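Local coordinates for phosphoribosylamine--glycine ligase (Thermotoga maritima, PDB 1VKZ), which catalyses the ATP-dependent ligation of glycine to 5-phosphoribosylamine, giving glycinamide ribonucleotide in de novo purine biosynthesis, at residues Ile68-Leu82 against Arg90-Glu104. Sequence-based numbering, arbitrary orientation.
Sequences IPEEDIVIPGSEEFL and RSNVFGPVKEVARLE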
loop_
_atom_site.group_PDB
_atom_site.type_symbol
_atom_site.label_atom_id
_atom_site.label_comp_id
_atom_site.label_asym_id
_atom_site.label_seq_id
_atom_site.Cartn_x
_atom_site.Cartn_y
_atom_site.Cartn_z
ATOM N N ILE A 68 -2.409 -19.133 -17.078
ATOM C CA ILE A 68 -3.678 -18.443 -16.892
ATOM C C ILE A 68 -4.163 -17.787 -18.201
ATOM O O ILE A 68 -3.432 -17.014 -18.822
ATOM C CB ILE A 68 -3.530 -17.353 -15.823
ATOM C CG1 ILE A 68 -2.902 -17.919 -14.545
ATOM C CG2 ILE A 68 -4.898 -16.717 -15.544
ATOM C CD1 ILE A 68 -2.489 -16.857 -13.563
ATOM N N PRO A 69 -5.396 -18.058 -18.603
ATOM C CA PRO A 69 -5.920 -17.504 -19.857
ATOM C C PRO A 69 -6.280 -16.017 -19.747
ATOM O O PRO A 69 -6.081 -15.433 -18.679
ATOM C CB PRO A 69 -7.169 -18.352 -20.103
ATOM C CG PRO A 69 -7.628 -18.691 -18.707
ATOM C CD PRO A 69 -6.378 -18.918 -17.912
ATOM N N GLU A 70 -6.798 -15.396 -20.817
ATOM C CA GLU A 70 -7.354 -14.035 -20.647
ATOM C C GLU A 70 -8.625 -14.075 -19.819
ATOM O O GLU A 70 -9.492 -14.914 -20.030
ATOM C CB GLU A 70 -7.619 -13.305 -21.948
ATOM C CG GLU A 70 -6.605 -12.205 -22.202
ATOM C CD GLU A 70 -5.243 -12.760 -22.576
ATOM O OE1 GLU A 70 -5.185 -13.920 -23.080
ATOM O OE2 GLU A 70 -4.245 -12.025 -22.372
ATOM N N GLU A 71 -8.735 -13.082 -18.951
ATOM C CA GLU A 71 -9.381 -13.159 -17.625
ATOM C C GLU A 71 -8.373 -12.588 -16.647
ATOM O O GLU A 71 -7.192 -12.733 -16.847
ATOM C CB GLU A 71 -9.773 -14.567 -17.189
ATOM C CG GLU A 71 -8.765 -15.388 -16.400
ATOM C CD GLU A 71 -9.226 -16.846 -16.355
ATOM O OE1 GLU A 71 -10.149 -17.180 -17.137
ATOM O OE2 GLU A 71 -8.681 -17.673 -15.589
ATOM N N ASP A 72 -8.847 -11.988 -15.571
ATOM C CA ASP A 72 -8.076 -10.997 -14.836
ATOM C C ASP A 72 -7.040 -11.542 -13.884
ATOM O O ASP A 72 -7.350 -12.426 -13.108
ATOM C CB ASP A 72 -9.006 -10.052 -14.074
ATOM C CG ASP A 72 -8.463 -8.625 -14.061
ATOM O OD1 ASP A 72 -7.235 -8.483 -14.245
ATOM O OD2 ASP A 72 -9.148 -7.586 -13.925
ATOM N N ILE A 73 -5.826 -10.967 -13.912
ATOM C CA ILE A 73 -4.807 -11.165 -12.849
ATOM C C ILE A 73 -4.563 -9.862 -12.109
ATOM O O ILE A 73 -4.148 -8.866 -12.729
ATOM C CB ILE A 73 -3.420 -11.621 -13.407
ATOM C CG1 ILE A 73 -3.563 -12.716 -14.437
ATOM C CG2 ILE A 73 -2.469 -12.065 -12.266
ATOM C CD1 ILE A 73 -4.149 -13.946 -13.926
ATOM N N VAL A 74 -4.781 -9.875 -10.785
ATOM C CA VAL A 74 -4.570 -8.682 -9.962
ATOM C C VAL A 74 -3.290 -8.836 -9.149
ATOM O O VAL A 74 -3.210 -9.634 -8.234
ATOM C CB VAL A 74 -5.749 -8.344 -9.039
ATOM C CG1 VAL A 74 -5.365 -7.230 -8.117
ATOM C CG2 VAL A 74 -7.008 -7.963 -9.834
ATOM N N ILE A 75 -2.280 -8.064 -9.509
ATOM C CA ILE A 75 -1.073 -8.056 -8.714
ATOM C C ILE A 75 -1.099 -6.925 -7.656
ATOM O O ILE A 75 -1.504 -5.802 -7.967
ATOM C CB ILE A 75 0.083 -7.920 -9.616
ATOM C CG1 ILE A 75 1.252 -7.317 -8.858
ATOM C CG2 ILE A 75 -0.252 -7.073 -10.850
ATOM C CD1 ILE A 75 1.722 -8.183 -7.726
ATOM N N PRO A 76 -0.795 -7.225 -6.394
ATOM C CA PRO A 76 -0.244 -6.236 -5.428
ATOM C C PRO A 76 1.144 -6.537 -4.819
ATOM O O PRO A 76 1.249 -7.382 -3.913
ATOM C CB PRO A 76 -1.287 -6.269 -4.321
ATOM C CG PRO A 76 -2.073 -7.643 -4.648
ATOM C CD PRO A 76 -1.226 -8.424 -5.689
ATOM N N GLY A 77 2.189 -5.841 -5.287
ATOM C CA GLY A 77 3.515 -6.019 -4.729
ATOM C C GLY A 77 4.638 -5.453 -5.570
ATOM O O GLY A 77 4.496 -4.379 -6.165
ATOM N N SER A 78 5.769 -6.175 -5.553
ATOM C CA SER A 78 6.909 -5.963 -6.429
ATOM C C SER A 78 6.990 -7.053 -7.507
ATOM O O SER A 78 7.926 -7.072 -8.337
ATOM C CB SER A 78 8.207 -6.022 -5.597
ATOM O OG SER A 78 8.498 -7.355 -5.169
ATOM N N GLU A 79 6.038 -7.982 -7.485
ATOM C CA GLU A 79 5.777 -8.781 -8.678
ATOM C C GLU A 79 5.925 -7.853 -9.890
ATOM O O GLU A 79 6.636 -8.177 -10.850
ATOM C CB GLU A 79 4.398 -9.446 -8.597
ATOM C CG GLU A 79 4.465 -10.929 -8.189
ATOM C CD GLU A 79 3.549 -11.335 -7.024
ATOM O OE1 GLU A 79 2.667 -10.541 -6.609
ATOM O OE2 GLU A 79 3.709 -12.469 -6.499
ATOM N N GLU A 80 5.373 -6.648 -9.779
ATOM C CA GLU A 80 5.299 -5.715 -10.890
ATOM C C GLU A 80 6.544 -5.113 -11.483
ATOM O O GLU A 80 6.432 -4.431 -12.488
ATOM C CB GLU A 80 4.296 -4.635 -10.592
ATOM C CG GLU A 80 2.995 -4.971 -11.256
ATOM C CD GLU A 80 1.861 -4.343 -10.593
ATOM O OE1 GLU A 80 1.953 -3.996 -9.400
ATOM O OE2 GLU A 80 0.863 -4.210 -11.280
ATOM N N PHE A 81 7.719 -5.397 -10.940
ATOM C CA PHE A 81 8.950 -5.163 -11.711
ATOM C C PHE A 81 9.345 -6.450 -12.458
ATOM O O PHE A 81 10.525 -6.705 -12.680
ATOM C CB PHE A 81 10.016 -4.542 -10.819
ATOM C CG PHE A 81 9.421 -3.601 -9.803
ATOM C CD1 PHE A 81 9.152 -4.029 -8.508
ATOM C CD2 PHE A 81 9.018 -2.326 -10.171
ATOM C CE1 PHE A 81 8.529 -3.167 -7.592
ATOM C CE2 PHE A 81 8.413 -1.472 -9.250
ATOM C CZ PHE A 81 8.163 -1.893 -7.974
ATOM N N LEU A 82 8.315 -7.245 -12.817
ATOM C CA LEU A 82 8.273 -8.054 -14.071
ATOM C C LEU A 82 6.851 -8.384 -14.668
ATOM O O LEU A 82 6.684 -8.321 -15.883
ATOM C CB LEU A 82 9.113 -9.347 -13.942
ATOM C CG LEU A 82 9.598 -10.069 -15.230
ATOM C CD1 LEU A 82 9.529 -9.242 -16.539
ATOM C CD2 LEU A 82 11.046 -10.600 -15.067
ATOM N N ARG A 90 2.466 -9.822 -19.950
ATOM C CA ARG A 90 1.166 -10.418 -20.206
ATOM C C ARG A 90 0.047 -9.424 -20.030
ATOM O O ARG A 90 -0.086 -8.848 -18.959
ATOM C CB ARG A 90 0.945 -11.576 -19.252
ATOM C CG ARG A 90 1.803 -12.769 -19.536
ATOM C CD ARG A 90 1.281 -13.636 -20.671
ATOM N NE ARG A 90 -0.036 -14.188 -20.355
ATOM C CZ ARG A 90 -0.653 -15.150 -21.030
ATOM N NH1 ARG A 90 -0.090 -15.732 -22.091
ATOM N NH2 ARG A 90 -1.848 -15.549 -20.619
ATOM N N SER A 91 -0.762 -9.254 -21.076
ATOM C CA SER A 91 -1.953 -8.366 -21.085
ATOM C C SER A 91 -3.056 -8.727 -20.043
ATOM O O SER A 91 -3.979 -7.965 -19.790
ATOM C CB SER A 91 -2.540 -8.339 -22.488
ATOM O OG SER A 91 -2.505 -9.622 -23.093
ATOM N N ASN A 92 -2.931 -9.917 -19.480
ATOM C CA ASN A 92 -3.738 -10.435 -18.380
ATOM C C ASN A 92 -3.725 -9.687 -17.065
ATOM O O ASN A 92 -4.648 -9.758 -16.220
ATOM C CB ASN A 92 -3.136 -11.799 -18.023
ATOM C CG ASN A 92 -3.976 -12.867 -18.425
ATOM O OD1 ASN A 92 -4.599 -12.773 -19.455
ATOM N ND2 ASN A 92 -4.063 -13.905 -17.613
ATOM N N VAL A 93 -2.582 -9.088 -16.833
ATOM C CA VAL A 93 -2.255 -8.580 -15.525
ATOM C C VAL A 93 -2.698 -7.132 -15.392
ATOM O O VAL A 93 -2.370 -6.292 -16.215
ATOM C CB VAL A 93 -0.749 -8.776 -15.254
ATOM C CG1 VAL A 93 -0.376 -8.222 -13.914
ATOM C CG2 VAL A 93 -0.393 -10.290 -15.376
ATOM N N PHE A 94 -3.496 -6.859 -14.379
ATOM C CA PHE A 94 -4.068 -5.552 -14.234
ATOM C C PHE A 94 -3.117 -4.706 -13.371
ATOM O O PHE A 94 -3.345 -4.464 -12.211
ATOM C CB PHE A 94 -5.500 -5.621 -13.664
ATOM C CG PHE A 94 -6.186 -4.264 -13.595
ATOM C CD1 PHE A 94 -6.241 -3.449 -14.722
ATOM C CD2 PHE A 94 -6.697 -3.782 -12.405
ATOM C CE1 PHE A 94 -6.834 -2.202 -14.656
ATOM C CE2 PHE A 94 -7.314 -2.553 -12.338
ATOM C CZ PHE A 94 -7.378 -1.758 -13.464
ATOM N N GLY A 95 -2.029 -4.290 -13.985
ATOM C CA GLY A 95 -1.060 -3.513 -13.339
ATOM C C GLY A 95 -0.063 -3.118 -14.360
ATOM O O GLY A 95 0.016 -3.734 -15.380
ATOM N N PRO A 96 0.703 -2.067 -14.095
ATOM C CA PRO A 96 1.510 -1.458 -15.131
ATOM C C PRO A 96 2.738 -2.280 -15.504
ATOM O O PRO A 96 3.231 -3.051 -14.674
ATOM C CB PRO A 96 1.908 -0.135 -14.489
ATOM C CG PRO A 96 1.940 -0.411 -13.086
ATOM C CD PRO A 96 0.857 -1.366 -12.804
ATOM N N VAL A 97 3.233 -2.095 -16.726
ATOM C CA VAL A 97 4.520 -2.686 -17.141
ATOM C C VAL A 97 5.696 -2.181 -16.323
ATOM O O VAL A 97 5.590 -1.159 -15.677
ATOM C CB VAL A 97 4.826 -2.440 -18.651
ATOM C CG1 VAL A 97 3.736 -3.046 -19.533
ATOM C CG2 VAL A 97 5.008 -0.975 -18.975
ATOM N N LYS A 98 6.818 -2.903 -16.365
ATOM C CA LYS A 98 8.042 -2.577 -15.613
ATOM C C LYS A 98 8.453 -1.109 -15.731
ATOM O O LYS A 98 8.840 -0.461 -14.721
ATOM C CB LYS A 98 9.234 -3.363 -16.130
ATOM C CG LYS A 98 9.307 -4.814 -15.748
ATOM C CD LYS A 98 10.781 -5.389 -15.860
ATOM C CE LYS A 98 11.467 -5.163 -17.243
ATOM N NZ LYS A 98 11.098 -6.159 -18.332
ATOM N N GLU A 99 8.412 -0.603 -16.963
ATOM C CA GLU A 99 8.854 0.752 -17.239
ATOM C C GLU A 99 8.040 1.775 -16.472
ATOM O O GLU A 99 8.555 2.782 -16.069
ATOM C CB GLU A 99 8.797 1.046 -18.744
ATOM C CG GLU A 99 9.813 0.250 -19.568
ATOM C CD GLU A 99 9.291 -1.089 -20.148
ATOM O OE1 GLU A 99 8.298 -1.696 -19.648
ATOM O OE2 GLU A 99 9.899 -1.541 -21.142
ATOM N N VAL A 100 6.757 1.512 -16.288
ATOM C CA VAL A 100 5.862 2.468 -15.643
ATOM C C VAL A 100 6.027 2.330 -14.146
ATOM O O VAL A 100 5.993 3.337 -13.427
ATOM C CB VAL A 100 4.387 2.240 -16.003
ATOM C CG1 VAL A 100 3.526 3.206 -15.274
ATOM C CG2 VAL A 100 4.167 2.393 -17.474
ATOM N N ALA A 101 6.225 1.082 -13.707
ATOM C CA ALA A 101 6.429 0.761 -12.294
ATOM C C ALA A 101 7.754 1.292 -11.711
ATOM O O ALA A 101 7.913 1.275 -10.489
ATOM C CB ALA A 101 6.311 -0.753 -12.069
ATOM N N ARG A 102 8.680 1.748 -12.566
ATOM C CA ARG A 102 9.831 2.580 -12.123
ATOM C C ARG A 102 9.398 3.806 -11.328
ATOM O O ARG A 102 10.181 4.392 -10.582
ATOM C CB ARG A 102 10.603 3.146 -13.296
ATOM C CG ARG A 102 11.233 2.212 -14.187
ATOM C CD ARG A 102 12.117 2.946 -15.173
ATOM N NE ARG A 102 13.403 3.304 -14.561
ATOM C CZ ARG A 102 14.247 4.226 -15.016
ATOM N NH1 ARG A 102 13.959 4.934 -16.104
ATOM N NH2 ARG A 102 15.385 4.445 -14.362
ATOM N N LEU A 103 8.164 4.235 -11.531
ATOM C CA LEU A 103 7.611 5.296 -10.750
ATOM C C LEU A 103 7.655 4.941 -9.272
ATOM O O LEU A 103 7.878 5.846 -8.457
ATOM C CB LEU A 103 6.179 5.575 -11.177
ATOM C CG LEU A 103 5.973 6.285 -12.491
ATOM C CD1 LEU A 103 4.488 6.511 -12.662
ATOM C CD2 LEU A 103 6.684 7.613 -12.555
ATOM N N GLU A 104 7.414 3.658 -8.928
ATOM C CA GLU A 104 7.567 3.183 -7.554
ATOM C C GLU A 104 8.971 2.654 -7.327
ATOM O O GLU A 104 9.536 2.866 -6.270
ATOM C CB GLU A 104 6.538 2.110 -7.142
ATOM C CG GLU A 104 6.658 1.726 -5.640
ATOM C CD GLU A 104 5.715 0.605 -5.111
ATOM O OE1 GLU A 104 4.549 0.413 -5.550
ATOM O OE2 GLU A 104 6.153 -0.092 -4.173
#
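Ile73 and Val93 form a single parallel beta bridge: Ile73 N donates to Asn92 O (2.9 Å), and Phe94 N returns a bond to Ile73 O (2.7 Å) that is almost straight, 173° at the hydrogen. A type I turn from Arg90 to Val93 leads into the bridge and brings the Asn92 side chain against the 68-71 backbone. There Asn92 ND2 donates to Pro69 O (2.7 Å); the oxygen lies near the amide plane, yet the nitrogen stands 44° out of the carbonyl plane. Replacing Asn92 by an alanine would remove the amide, which is likely to leave Pro69 O without this donor and open a gap beside Ile73 CG1. Ser91 OG adds a bond to Glu70 OE2 (3.1 Å).

Beyond the bridge, Val93 CG1 and Ile75 CG2 meet at 3.3 Å, tighter than an ordinary carbon contact. The extended Glu80 side chain places OE2 2.9 Å from Gly95 CA, where a beta carbon would collide with it. Phe81 presents its ring edge to the helix, CE2 lying 3.1 Å from Ala101 O, while Lys98 and Leu82 run side by side. Phe94 keeps CB against Asp72 OD1, but with CG anti to the backbone N (chi1 -175°) its ring swings outward, meeting Phe269 edge-to-face and packing on helix 303-315.

The bridge thus sets the short 92-94 backbone alongside strand 73-74, the edge strand of the N domain's Rossmann-like parallel sheet, which pairs on its inner side with strand 17-22. At the far end, Phe81 touches Leu151 of the predicted ATP site, and Glu104 OE1 accepts from Val288 N, next to the predicted magnesium ligand Asn287.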